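Local coordinates for protein tumor necrosis factor ligand superfamily member 13 (Mus musculus, PDB 1U5X) that acts as a trimeric cytokine of the tumor necrosis factor family, binding the receptors TACI and BCMA and taking part in the regulation of tumor cell growth, at residues Y53-Q58 with E81-C86; L10-I15 with T24-Q29; S73-G78 with I114-I119; V45-T50 with F107-G112. All blocks are in the same frame, centred on the assembly; numbering follows the deposited sequence.

All four contacts belong to one jelly-roll subunit of the trimer. Contact 3 is the hub: its strand 114-119 pairs with strand 24-34 of contact 2 through Thr-24 N and Ile-119 O, 2.8 Å apart, and with strand 44-47 of contact 4 through Ile-115 N and Val-45 O. Contact 1, its centre about 10 Å from that of contact 3, spans the interior between the two sheets; Arg-74 NH2 and Glu-81 OE2 tie the two together in a 2.6 Å salt bridge. Contacts 2 and 4 lie farthest apart, about 20 Å between centres, yet Leu-10 still packs on Val-45. Contacts 1 and 4 also reach a second subunit.

Contact 1 of 4, residues Y53-Q58 with E81-C86; sequences YLLYSQ and ETLFRC
Strands 53-58 and 81-85 pass at 9.2 Å with their directions 45° apart, too far for backbone pairing, so the contact between the two sheets of the jelly roll is made by side chains reaching across, in part onto the opposite backbone. Phe-84 does most of the bridging. Its CG stands between the backbone N and the carbonyl carbon (chi1 60°), which sends the ring across to strand 53-58. There CE2 meets Ser-57 CB at 4.0 Å, the serine carbon lying at the ring edge, while CE1 comes to 4.1 Å from Leu-55 CG and CZ approaches Leu-55 O obliquely. Leu-55 reaches over in its turn: CD2 touches CD1 of Leu-83 at 3.9 Å, the two leucines crossing at about a right angle. Ser-57 meets the ring through CB, while its OG is hydrogen-bonded to Gln-70. A classic beta bulge, with Leu-83 and Phe-84 both facing Val-72, lets two successive residues point into this buried layer. Just beyond, Cys-86 is joined to Cys-101 by a disulfide. Strand 53-58 runs between strands 99-109 and 134-139, strand 81-85 lies beside 71-75, and Phe-84 also packs on Phe-134 of a second subunit.

Contact 2 of 4, residues L10-I15 with T24-Q29; sequences LVPVNI and TEVMWQ
Val-11 and Gln-29 face each other as an antiparallel hydrogen-bonded pair, Val-11 N to Gln-29 O and Gln-29 N to Val-11 O both at 3.0 Å, and from there the hairpin of strands 7-16 and 24-34 splits into a packed side and a looser one. On the packed side, the Trp-28 ring lies obliquely against the backbone of residues 10-12: its CE3 lies 3.9 Å from Leu-10 CB, and its CZ3 sits near Pro-12 CD. Val-26 CG1, anti to its own backbone N (chi1 180°), rests 3.6 Å above the centre of the indole and also meets Pro-12 CB at 3.8 Å, so one methyl is held between the proline and the tryptophan. The other side carries Val-13, Met-27 and Gln-29 and is more open to solvent. Here the chain turns a corner at Val-13, whose N bonds Met-27 O at 2.8 Å. The extended Gln-29 side chain spans the turn to give NE2 to Pro-12 O at 3.0 Å; this bond is bent to 146° at the hydrogen, and the donor stands above the carbonyl plane. Farther along, Ile-15 CG2 touches Thr-24 CG2. Against the packed face lies strand 134-139, with Leu-135 against both Leu-10 and Trp-28, while strand 114-119 pairs with 24-34 on the flank away from 7-16.

Contact 3 of 4, residues S73-G78 with I114-I119; sequences SREGQG and IITVKI
Thr-116 OG1 is gripped by two waters, each at 3.0 Å, one shared with Ser-73 OG and the other with Glu-75 OE2. They lie over one face of an antiparallel pair in the jelly-roll sandwich, strand 73-75 against strand 114-119. The backbones themselves are paired: Ser-73 and Thr-116 form one hydrogen-bonded pair, Glu-75 and Ile-114 the next, where Ile-114 N reaches Glu-75 O at 2.8 Å and Glu-75 N returns the bond to Ile-114 O. Because Thr-116 OG1 stands between its backbone N and carbonyl carbon (chi1 51°), the hydroxyl is turned toward Ser-73 and the methyl is left for Glu-75. That carboxylate comes over from the neighbouring strand, the two side chains crossing at about a right angle. Lys-118 NZ is 5.2 Å from Glu-75 OE2, short of a salt bridge but near enough that it may favour the charged carboxylate.

The reverse face, with Arg-74 and Ile-115, is built differently. Arg-74 lays only CB against Ile-115 CD1, at 3.8 Å, and its guanidinium leads away toward Glu-81; Ile-115 reaches inward to Leu-55 and packs beside Val-47 of the adjoining strand. On the water-lined face, Glu-75 OE2 accepts from its water at 3.1 Å and sits 3.3 Å from Thr-116 CG2.

Contact 4 of 4, residues V45-T50 with F107-G112; sequences VRVWDT and FHLHQG
The touching parts, residues 46-50 and 108-112, run 125° apart end to end, each leaving its strand for a turn, and their backbones meet where Gly-112 N donates to Val-47 O at 2.7 Å. Arg-46 adds a second hold on the same glycine: NH2 bonds Gly-112 O at 3.2 Å, the oxygen lying near the guanidinium plane, although the donor stands above the carbonyl plane. The arginine chain bends at chi2 and chi3 to get there. One guanidinium face is met by Trp-48, whose CH2 sits 3.6 Å above the plane, offset toward the rim. A third bond joins the end of the first turn to the second: Gln-111 N points almost straight, at 172°, to Thr-50 OG1 at 3.1 Å. With OG1 placed anti to the carbonyl carbon (chi1 -66°), the threonine methyl is left to pack obliquely on the His-108 ring, CG2 to CE1 at 3.7 Å. The apolar part points inward: Val-47 CG2 and Leu-109 CD1 touch at 4.0 Å, crossing at about a right angle, and both residues pack on Ile-115. Toward solvent lie Trp-48, His-110 and Gln-111. At the strand end His-108 packs on Leu-32 of a second subunit. Here the turn joining strands 44-47 and 51-61 meets the turn joining strands 99-109 and 114-119, at one end of the jelly-roll sandwich of the tumor necrosis factor fold.

Contact 1 of 4, residues Y53-Q58 with E81-C86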
loop_
_atom_site.group_PDB
_atom_site.type_symbol
_atom_site.label_atom_id
_atom_site.label_comp_id
_atom_site.label_asym_id
_atom_site.label_seq_id
_atom_site.Cartn_x
_atom_site.Cartn_y
_atom_site.Cartn_z
ATOM N N TYR A 53 8.528 10.532 -7.390
ATOM C CA TYR A 53 8.218 10.308 -5.993
ATOM C C TYR A 53 7.267 9.181 -5.835
ATOM O O TYR A 53 6.324 9.052 -6.596
ATOM C CB TYR A 53 7.496 11.537 -5.428
ATOM C CG TYR A 53 8.333 12.778 -5.354
ATOM C CD1 TYR A 53 8.469 13.627 -6.452
ATOM C CD2 TYR A 53 8.945 13.148 -4.155
ATOM C CE1 TYR A 53 9.217 14.803 -6.372
ATOM C CE2 TYR A 53 9.704 14.333 -4.067
ATOM C CZ TYR A 53 9.841 15.140 -5.171
ATOM O OH TYR A 53 10.563 16.293 -5.056
ATOM N N LEU A 54 7.512 8.369 -4.819
ATOM C CA LEU A 54 6.490 7.518 -4.249
ATOM C C LEU A 54 5.607 8.382 -3.368
ATOM O O LEU A 54 6.112 9.100 -2.482
ATOM C CB LEU A 54 7.163 6.447 -3.404
ATOM C CG LEU A 54 6.222 5.498 -2.654
ATOM C CD1 LEU A 54 5.382 4.671 -3.624
ATOM C CD2 LEU A 54 7.050 4.583 -1.705
ATOM N N LEU A 55 4.292 8.345 -3.637
ATOM C CA LEU A 55 3.296 9.082 -2.891
ATOM C C LEU A 55 2.345 8.054 -2.330
ATOM O O LEU A 55 1.836 7.225 -3.052
ATOM C CB LEU A 55 2.535 10.022 -3.846
ATOM C CG LEU A 55 1.659 11.168 -3.390
ATOM C CD1 LEU A 55 2.051 11.786 -2.088
ATOM C CD2 LEU A 55 1.625 12.219 -4.514
ATOM N N TYR A 56 2.090 8.121 -1.033
ATOM C CA TYR A 56 1.162 7.186 -0.391
ATOM C C TYR A 56 0.172 7.980 0.446
ATOM O O TYR A 56 0.499 9.045 0.975
ATOM C CB TYR A 56 1.891 6.134 0.452
ATOM C CG TYR A 56 2.761 6.652 1.583
ATOM C CD1 TYR A 56 2.241 6.914 2.823
ATOM C CD2 TYR A 56 4.125 6.855 1.367
ATOM C CE1 TYR A 56 3.067 7.374 3.870
ATOM C CE2 TYR A 56 4.960 7.326 2.355
ATOM C CZ TYR A 56 4.426 7.559 3.626
ATOM O OH TYR A 56 5.278 8.030 4.593
ATOM N N SER A 57 -1.041 7.444 0.570
ATOM C CA SER A 57 -2.144 8.095 1.247
ATOM C C SER A 57 -2.996 7.039 1.910
ATOM O O SER A 57 -3.400 6.075 1.278
ATOM C CB SER A 57 -3.002 8.854 0.250
ATOM O OG SER A 57 -4.248 9.233 0.821
ATOM N N GLN A 58 -3.275 7.224 3.193
ATOM C CA GLN A 58 -4.280 6.440 3.874
ATOM C C GLN A 58 -5.258 7.375 4.533
ATOM O O GLN A 58 -4.878 8.417 5.109
ATOM C CB GLN A 58 -3.714 5.512 4.952
ATOM C CG GLN A 58 -4.777 4.559 5.582
ATOM C CD GLN A 58 -4.145 3.484 6.453
ATOM O OE1 GLN A 58 -3.522 2.540 5.907
ATOM N NE2 GLN A 58 -4.353 3.563 7.765
ATOM N N GLU A 81 -4.644 17.103 -12.660
ATOM C CA GLU A 81 -4.514 15.687 -13.001
ATOM C C GLU A 81 -4.751 14.835 -11.772
ATOM O O GLU A 81 -4.100 15.045 -10.781
ATOM C CB GLU A 81 -3.095 15.430 -13.518
ATOM C CG GLU A 81 -2.813 14.031 -14.027
ATOM C CD GLU A 81 -1.361 13.840 -14.437
ATOM O OE1 GLU A 81 -0.711 12.879 -13.944
ATOM O OE2 GLU A 81 -0.868 14.659 -15.247
ATOM N N THR A 82 -5.654 13.859 -11.835
ATOM C CA THR A 82 -5.732 12.890 -10.745
ATOM C C THR A 82 -4.531 11.954 -10.845
ATOM O O THR A 82 -4.182 11.517 -11.940
ATOM C CB THR A 82 -7.047 12.096 -10.833
ATOM O OG1 THR A 82 -8.170 12.993 -10.786
ATOM C CG2 THR A 82 -7.215 11.159 -9.663
ATOM N N LEU A 83 -3.906 11.666 -9.713
ATOM C CA LEU A 83 -2.814 10.709 -9.673
ATOM C C LEU A 83 -3.326 9.312 -9.335
ATOM O O LEU A 83 -3.096 8.360 -10.075
ATOM C CB LEU A 83 -1.741 11.162 -8.715
ATOM C CG LEU A 83 -1.088 12.520 -9.037
ATOM C CD1 LEU A 83 0.033 12.795 -8.041
ATOM C CD2 LEU A 83 -0.572 12.597 -10.430
ATOM N N PHE A 84 -4.004 9.184 -8.216
ATOM C CA PHE A 84 -4.656 7.942 -7.880
ATOM C C PHE A 84 -5.801 8.165 -6.916
ATOM O O PHE A 84 -5.898 9.208 -6.286
ATOM C CB PHE A 84 -3.654 6.970 -7.250
ATOM C CG PHE A 84 -3.015 7.449 -5.989
ATOM C CD1 PHE A 84 -1.851 8.202 -6.050
ATOM C CD2 PHE A 84 -3.525 7.127 -4.736
ATOM C CE1 PHE A 84 -1.196 8.631 -4.896
ATOM C CE2 PHE A 84 -2.871 7.542 -3.565
ATOM C CZ PHE A 84 -1.697 8.295 -3.651
ATOM N N ARG A 85 -6.644 7.155 -6.771
ATOM C CA ARG A 85 -7.733 7.194 -5.784
ATOM C C ARG A 85 -7.855 5.841 -5.056
ATOM O O ARG A 85 -7.430 4.814 -5.551
ATOM C CB ARG A 85 -9.030 7.662 -6.445
ATOM C CG ARG A 85 -9.965 6.547 -6.866
ATOM C CD ARG A 85 -11.089 6.913 -7.872
ATOM N NE ARG A 85 -11.805 8.168 -7.627
ATOM C CZ ARG A 85 -11.926 9.176 -8.498
ATOM N NH1 ARG A 85 -11.356 9.137 -9.699
ATOM N NH2 ARG A 85 -12.630 10.246 -8.163
ATOM N N CYS A 86 -8.415 5.883 -3.864
ATOM C CA CYS A 86 -8.743 4.706 -3.086
ATOM C C CYS A 86 -10.256 4.698 -2.927
ATOM O O CYS A 86 -10.840 5.762 -2.767
ATOM C CB CYS A 86 -8.039 4.816 -1.749
ATOM S SG CYS A 86 -8.148 3.299 -0.835
#

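Contact 2 of 4, residues L10-I15 with T24-Q29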
loop_
_atom_site.group_PDB
_atom_site.type_symbol
_atom_site.label_atom_id
_atom_site.label_comp_id
_atom_site.label_asym_id
_atom_site.label_seq_id
_atom_site.Cartn_x
_atom_site.Cartn_y
_atom_site.Cartn_z
ATOM N N LEU A 10 3.274 13.054 6.813
ATOM C CA LEU A 10 2.323 14.028 7.315
ATOM C C LEU A 10 1.122 13.344 7.949
ATOM O O LEU A 10 0.684 12.259 7.489
ATOM C CB LEU A 10 1.797 14.842 6.142
ATOM C CG LEU A 10 2.812 15.539 5.253
ATOM C CD1 LEU A 10 2.186 15.829 3.893
ATOM C CD2 LEU A 10 3.277 16.812 5.902
ATOM N N VAL A 11 0.604 13.973 8.994
ATOM C CA VAL A 11 -0.574 13.481 9.695
ATOM C C VAL A 11 -1.565 14.622 9.902
ATOM O O VAL A 11 -1.224 15.790 9.694
ATOM C CB VAL A 11 -0.180 12.839 11.041
ATOM C CG1 VAL A 11 0.779 11.670 10.795
ATOM C CG2 VAL A 11 0.414 13.852 11.979
ATOM N N PRO A 12 -2.809 14.324 10.280
ATOM C CA PRO A 12 -3.794 15.396 10.421
ATOM C C PRO A 12 -3.575 16.345 11.606
ATOM O O PRO A 12 -3.108 15.960 12.686
ATOM C CB PRO A 12 -5.114 14.647 10.606
ATOM C CG PRO A 12 -4.857 13.235 10.080
ATOM C CD PRO A 12 -3.420 13.007 10.503
ATOM N N VAL A 13 -3.964 17.588 11.385
ATOM C CA VAL A 13 -4.129 18.551 12.471
ATOM C C VAL A 13 -5.628 18.761 12.737
ATOM O O VAL A 13 -6.061 18.881 13.881
ATOM C CB VAL A 13 -3.407 19.897 12.198
ATOM C CG1 VAL A 13 -2.017 19.694 11.775
ATOM C CG2 VAL A 13 -4.113 20.755 11.197
ATOM N N ASN A 14 -6.406 18.832 11.662
ATOM C CA ASN A 14 -7.865 18.893 11.736
ATOM C C ASN A 14 -8.474 18.606 10.366
ATOM O O ASN A 14 -7.790 18.590 9.343
ATOM C CB ASN A 14 -8.396 20.223 12.309
ATOM C CG ASN A 14 -8.284 21.378 11.340
ATOM O OD1 ASN A 14 -7.201 21.711 10.900
ATOM N ND2 ASN A 14 -9.410 22.025 11.040
ATOM N N ILE A 15 -9.769 18.374 10.367
ATOM C CA ILE A 15 -10.501 18.020 9.173
ATOM C C ILE A 15 -11.436 19.180 8.833
ATOM O O ILE A 15 -12.253 19.565 9.671
ATOM C CB ILE A 15 -11.268 16.721 9.475
ATOM C CG1 ILE A 15 -10.273 15.556 9.585
ATOM C CG2 ILE A 15 -12.317 16.438 8.416
ATOM C CD1 ILE A 15 -10.670 14.547 10.594
ATOM N N THR A 24 -14.395 17.246 1.531
ATOM C CA THR A 24 -13.651 17.324 2.785
ATOM C C THR A 24 -12.154 17.183 2.514
ATOM O O THR A 24 -11.720 16.425 1.642
ATOM C CB THR A 24 -14.172 16.251 3.756
ATOM O OG1 THR A 24 -15.544 16.545 4.065
ATOM C CG2 THR A 24 -13.466 16.293 5.091
ATOM N N GLU A 25 -11.362 17.976 3.227
ATOM C CA GLU A 25 -9.917 17.890 3.137
ATOM C C GLU A 25 -9.328 17.812 4.547
ATOM O O GLU A 25 -10.029 17.894 5.535
ATOM C CB GLU A 25 -9.343 19.073 2.347
ATOM C CG GLU A 25 -9.560 19.010 0.840
ATOM C CD GLU A 25 -9.237 20.322 0.121
ATOM O OE1 GLU A 25 -10.095 21.250 0.126
ATOM O OE2 GLU A 25 -8.131 20.417 -0.477
ATOM N N VAL A 26 -8.024 17.623 4.603
ATOM C CA VAL A 26 -7.290 17.479 5.835
ATOM C C VAL A 26 -6.224 18.569 5.889
ATOM O O VAL A 26 -5.501 18.798 4.924
ATOM C CB VAL A 26 -6.619 16.085 5.843
ATOM C CG1 VAL A 26 -5.821 15.853 7.118
ATOM C CG2 VAL A 26 -7.683 15.006 5.657
ATOM N N MET A 27 -6.148 19.262 7.010
ATOM C CA MET A 27 -5.010 20.124 7.288
ATOM C C MET A 27 -3.866 19.230 7.786
ATOM O O MET A 27 -4.054 18.484 8.739
ATOM C CB MET A 27 -5.405 21.154 8.330
ATOM C CG MET A 27 -6.529 22.044 7.882
ATOM S SD MET A 27 -5.952 23.169 6.648
ATOM C CE MET A 27 -5.410 24.564 7.669
ATOM N N TRP A 28 -2.708 19.299 7.135
ATOM C CA TRP A 28 -1.579 18.380 7.388
ATOM C C TRP A 28 -0.456 19.055 8.197
ATOM O O TRP A 28 -0.248 20.278 8.094
ATOM C CB TRP A 28 -0.994 17.872 6.071
ATOM C CG TRP A 28 -1.949 17.078 5.219
ATOM C CD1 TRP A 28 -2.607 17.518 4.109
ATOM C CD2 TRP A 28 -2.389 15.733 5.439
ATOM N NE1 TRP A 28 -3.412 16.523 3.611
ATOM C CE2 TRP A 28 -3.316 15.423 4.416
ATOM C CE3 TRP A 28 -2.118 14.761 6.415
ATOM C CZ2 TRP A 28 -3.954 14.189 4.327
ATOM C CZ3 TRP A 28 -2.756 13.523 6.319
ATOM C CH2 TRP A 28 -3.659 13.253 5.279
ATOM N N GLN A 29 0.236 18.264 9.018
ATOM C CA GLN A 29 1.412 18.707 9.754
ATOM C C GLN A 29 2.505 17.642 9.560
ATOM O O GLN A 29 2.216 16.432 9.584
ATOM C CB GLN A 29 1.128 18.891 11.254
ATOM C CG GLN A 29 0.549 17.648 11.957
ATOM C CD GLN A 29 0.305 17.842 13.435
ATOM O OE1 GLN A 29 0.986 18.637 14.072
ATOM N NE2 GLN A 29 -0.681 17.130 13.985
#

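Contact 3 of 4, residues S73-G78 with I114-I119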
loop_
_atom_site.group_PDB
_atom_site.type_symbol
_atom_site.label_atom_id
_atom_site.label_comp_id
_atom_site.label_asym_id
_atom_site.label_seq_id
_atom_site.Cartn_x
_atom_site.Cartn_y
_atom_site.Cartn_z
ATOM N N SER A 73 -4.382 14.289 -6.212
ATOM C CA SER A 73 -4.202 14.980 -7.482
ATOM C C SER A 73 -3.040 15.958 -7.448
ATOM O O SER A 73 -2.607 16.409 -6.367
ATOM C CB SER A 73 -5.465 15.747 -7.898
ATOM O OG SER A 73 -6.629 14.959 -7.811
ATOM N N ARG A 74 -2.544 16.270 -8.634
ATOM C CA ARG A 74 -1.534 17.295 -8.820
ATOM C C ARG A 74 -2.077 18.427 -9.695
ATOM O O ARG A 74 -2.760 18.209 -10.705
ATOM C CB ARG A 74 -0.234 16.713 -9.395
ATOM C CG ARG A 74 -0.227 16.384 -10.887
ATOM C CD ARG A 74 1.131 16.615 -11.545
ATOM N NE ARG A 74 1.391 15.648 -12.604
ATOM C CZ ARG A 74 1.393 15.920 -13.910
ATOM N NH1 ARG A 74 1.140 17.145 -14.357
ATOM N NH2 ARG A 74 1.642 14.949 -14.786
ATOM N N GLU A 75 -1.794 19.658 -9.301
ATOM C CA GLU A 75 -2.140 20.789 -10.155
ATOM C C GLU A 75 -0.852 21.569 -10.366
ATOM O O GLU A 75 -0.219 21.975 -9.402
ATOM C CB GLU A 75 -3.227 21.684 -9.546
ATOM C CG GLU A 75 -3.910 21.160 -8.309
ATOM C CD GLU A 75 -4.991 22.088 -7.764
ATOM O OE1 GLU A 75 -5.243 23.174 -8.365
ATOM O OE2 GLU A 75 -5.574 21.748 -6.711
ATOM N N GLY A 76 -0.453 21.759 -11.619
ATOM C CA GLY A 76 0.775 22.470 -11.927
ATOM C C GLY A 76 0.582 23.574 -12.934
ATOM O O GLY A 76 -0.490 24.186 -13.019
ATOM N N GLN A 77 1.642 23.844 -13.684
ATOM C CA GLN A 77 1.606 24.837 -14.725
ATOM C C GLN A 77 0.397 24.593 -15.646
ATOM O O GLN A 77 0.489 23.865 -16.637
ATOM C CB GLN A 77 2.933 24.822 -15.504
ATOM N N GLY A 78 -0.741 25.185 -15.276
ATOM C CA GLY A 78 -1.938 25.190 -16.105
ATOM C C GLY A 78 -2.898 24.003 -16.174
ATOM O O GLY A 78 -3.989 24.154 -16.738
ATOM N N ILE A 114 1.136 21.583 -6.944
ATOM C CA ILE A 114 0.363 21.502 -5.700
ATOM C C ILE A 114 -0.294 20.112 -5.624
ATOM O O ILE A 114 -0.981 19.725 -6.555
ATOM C CB ILE A 114 -0.720 22.594 -5.681
ATOM C CG1 ILE A 114 -0.095 23.989 -5.687
ATOM C CG2 ILE A 114 -1.583 22.462 -4.431
ATOM C CD1 ILE A 114 -1.104 25.079 -5.949
ATOM N N ILE A 115 -0.045 19.364 -4.549
ATOM C CA ILE A 115 -0.665 18.071 -4.295
ATOM C C ILE A 115 -1.863 18.227 -3.355
ATOM O O ILE A 115 -1.741 18.852 -2.301
ATOM C CB ILE A 115 0.376 17.097 -3.680
ATOM C CG1 ILE A 115 1.664 17.077 -4.511
ATOM C CG2 ILE A 115 -0.217 15.672 -3.507
ATOM C CD1 ILE A 115 1.470 16.731 -5.959
ATOM N N THR A 116 -3.015 17.679 -3.756
ATOM C CA THR A 116 -4.255 17.748 -2.992
ATOM C C THR A 116 -4.709 16.351 -2.596
ATOM O O THR A 116 -4.499 15.397 -3.355
ATOM C CB THR A 116 -5.382 18.414 -3.785
ATOM O OG1 THR A 116 -5.532 17.807 -5.085
ATOM C CG2 THR A 116 -5.105 19.888 -4.087
ATOM N N VAL A 117 -5.298 16.225 -1.410
ATOM C CA VAL A 117 -5.977 14.977 -1.003
ATOM C C VAL A 117 -7.394 15.372 -0.641
ATOM O O VAL A 117 -7.597 16.140 0.303
ATOM C CB VAL A 117 -5.259 14.272 0.179
ATOM C CG1 VAL A 117 -5.971 12.981 0.566
ATOM C CG2 VAL A 117 -3.838 13.951 -0.167
ATOM N N LYS A 118 -8.370 14.935 -1.441
ATOM C CA LYS A 118 -9.768 15.331 -1.252
ATOM C C LYS A 118 -10.648 14.106 -1.077
ATOM O O LYS A 118 -10.440 13.075 -1.746
ATOM C CB LYS A 118 -10.284 16.167 -2.448
ATOM C CG LYS A 118 -9.550 17.486 -2.626
ATOM C CD LYS A 118 -10.086 18.305 -3.817
ATOM C CE LYS A 118 -9.716 19.764 -3.683
ATOM N NZ LYS A 118 -10.249 20.576 -4.797
ATOM N N ILE A 119 -11.602 14.224 -0.156
ATOM C CA ILE A 119 -12.678 13.260 0.018
ATOM C C ILE A 119 -13.982 13.891 -0.478
ATOM O O ILE A 119 -14.431 14.887 0.074
ATOM C CB ILE A 119 -12.782 12.841 1.513
ATOM C CG1 ILE A 119 -11.545 12.064 1.957
ATOM C CG2 ILE A 119 -14.004 11.941 1.714
ATOM C CD1 ILE A 119 -10.290 12.850 2.270
HETATM O O HOH W 1 -7.501 15.586 -5.044
HETATM O O HOH W 2 -6.967 19.085 -7.442
#

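Contact 4 of 4, residues V45-T50 with F107-G112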
loop_
_atom_site.group_PDB
_atom_site.type_symbol
_atom_site.label_atom_id
_atom_site.label_comp_id
_atom_site.label_asym_id
_atom_site.label_seq_id
_atom_site.Cartn_x
_atom_site.Cartn_y
_atom_site.Cartn_z
ATOM N N VAL A 45 0.124 20.236 -0.339
ATOM C CA VAL A 45 1.575 20.064 -0.279
ATOM C C VAL A 45 2.177 20.685 -1.543
ATOM O O VAL A 45 1.726 20.426 -2.653
ATOM C CB VAL A 45 2.000 18.592 -0.144
ATOM C CG1 VAL A 45 3.495 18.520 0.003
ATOM C CG2 VAL A 45 1.320 17.935 1.038
ATOM N N ARG A 46 3.152 21.564 -1.366
ATOM C CA ARG A 46 3.815 22.191 -2.490
ATOM C C ARG A 46 5.042 21.378 -2.838
ATOM O O ARG A 46 5.747 20.890 -1.954
ATOM C CB ARG A 46 4.198 23.617 -2.160
ATOM C CG ARG A 46 2.943 24.472 -1.885
ATOM C CD ARG A 46 2.790 25.696 -2.649
ATOM N NE ARG A 46 3.010 25.644 -4.095
ATOM C CZ ARG A 46 3.066 26.754 -4.838
ATOM N NH1 ARG A 46 2.887 27.924 -4.255
ATOM N NH2 ARG A 46 3.269 26.716 -6.157
ATOM N N VAL A 47 5.310 21.250 -4.134
ATOM C CA VAL A 47 6.508 20.568 -4.613
ATOM C C VAL A 47 7.454 21.627 -5.122
ATOM O O VAL A 47 7.111 22.401 -6.011
ATOM C CB VAL A 47 6.183 19.585 -5.760
ATOM C CG1 VAL A 47 7.458 18.946 -6.307
ATOM C CG2 VAL A 47 5.225 18.514 -5.304
ATOM N N TRP A 48 8.635 21.700 -4.536
ATOM C CA TRP A 48 9.646 22.622 -5.029
ATOM C C TRP A 48 10.630 21.980 -6.002
ATOM O O TRP A 48 11.198 22.683 -6.846
ATOM C CB TRP A 48 10.388 23.297 -3.873
ATOM C CG TRP A 48 9.462 23.998 -2.894
ATOM C CD1 TRP A 48 9.405 23.801 -1.540
ATOM C CD2 TRP A 48 8.459 24.986 -3.191
ATOM N NE1 TRP A 48 8.437 24.600 -0.982
ATOM C CE2 TRP A 48 7.841 25.341 -1.965
ATOM C CE3 TRP A 48 7.999 25.578 -4.360
ATOM C CZ2 TRP A 48 6.800 26.266 -1.886
ATOM C CZ3 TRP A 48 6.982 26.531 -4.273
ATOM C CH2 TRP A 48 6.385 26.841 -3.048
ATOM N N ASP A 49 10.836 20.679 -5.888
ATOM C CA ASP A 49 11.861 19.981 -6.641
ATOM C C ASP A 49 11.264 18.999 -7.629
ATOM O O ASP A 49 10.590 18.052 -7.243
ATOM C CB ASP A 49 12.794 19.223 -5.692
ATOM C CG ASP A 49 13.975 18.553 -6.422
ATOM O OD1 ASP A 49 14.126 18.716 -7.659
ATOM O OD2 ASP A 49 14.821 17.850 -5.838
ATOM N N THR A 50 11.556 19.207 -8.910
ATOM C CA THR A 50 11.113 18.252 -9.900
ATOM C C THR A 50 11.731 16.902 -9.609
ATOM O O THR A 50 12.916 16.817 -9.324
ATOM C CB THR A 50 11.546 18.700 -11.260
ATOM O OG1 THR A 50 10.869 19.913 -11.602
ATOM C CG2 THR A 50 11.113 17.689 -12.334
ATOM N N PHE A 107 5.081 8.749 -9.212
ATOM C CA PHE A 107 4.701 9.807 -10.136
ATOM C C PHE A 107 5.786 10.852 -10.307
ATOM O O PHE A 107 6.537 11.155 -9.376
ATOM C CB PHE A 107 3.439 10.493 -9.619
ATOM C CG PHE A 107 2.302 9.556 -9.423
ATOM C CD1 PHE A 107 1.504 9.209 -10.489
ATOM C CD2 PHE A 107 2.044 8.992 -8.162
ATOM C CE1 PHE A 107 0.471 8.307 -10.324
ATOM C CE2 PHE A 107 0.990 8.102 -7.994
ATOM C CZ PHE A 107 0.212 7.776 -9.084
ATOM N N HIS A 108 5.866 11.385 -11.515
ATOM C CA HIS A 108 6.765 12.477 -11.840
ATOM C C HIS A 108 6.032 13.756 -11.461
ATOM O O HIS A 108 4.954 14.049 -11.997
ATOM C CB HIS A 108 7.053 12.521 -13.326
ATOM C CG HIS A 108 8.009 13.605 -13.727
ATOM N ND1 HIS A 108 9.365 13.542 -13.494
ATOM C CD2 HIS A 108 7.792 14.788 -14.342
ATOM C CE1 HIS A 108 9.947 14.628 -13.975
ATOM N NE2 HIS A 108 9.012 15.408 -14.490
ATOM N N LEU A 109 6.626 14.481 -10.514
ATOM C CA LEU A 109 6.100 15.737 -10.019
ATOM C C LEU A 109 7.066 16.821 -10.465
ATOM O O LEU A 109 8.278 16.603 -10.545
ATOM C CB LEU A 109 5.959 15.690 -8.475
ATOM C CG LEU A 109 5.134 14.535 -7.903
ATOM C CD1 LEU A 109 4.987 14.637 -6.380
ATOM C CD2 LEU A 109 3.790 14.460 -8.527
ATOM N N HIS A 110 6.511 17.985 -10.765
ATOM C CA HIS A 110 7.247 19.123 -11.325
ATOM C C HIS A 110 7.259 20.242 -10.263
ATOM O O HIS A 110 6.282 20.442 -9.551
ATOM C CB HIS A 110 6.562 19.586 -12.608
ATOM C CG HIS A 110 6.396 18.514 -13.652
ATOM N ND1 HIS A 110 6.874 18.652 -14.937
ATOM C CD2 HIS A 110 5.758 17.319 -13.621
ATOM C CE1 HIS A 110 6.549 17.590 -15.648
ATOM N NE2 HIS A 110 5.868 16.766 -14.874
ATOM N N GLN A 111 8.381 20.920 -10.092
ATOM C CA GLN A 111 8.422 22.027 -9.139
ATOM C C GLN A 111 7.316 23.036 -9.456
ATOM O O GLN A 111 7.017 23.292 -10.619
ATOM C CB GLN A 111 9.791 22.702 -9.103
ATOM C CG GLN A 111 10.250 23.305 -10.352
ATOM C CD GLN A 111 11.567 24.076 -10.177
ATOM O OE1 GLN A 111 11.959 24.474 -9.050
ATOM N NE2 GLN A 111 12.247 24.281 -11.281
ATOM N N GLY A 112 6.707 23.599 -8.408
ATOM C CA GLY A 112 5.542 24.454 -8.549
ATOM C C GLY A 112 4.238 23.666 -8.411
ATOM O O GLY A 112 3.195 24.264 -8.207
#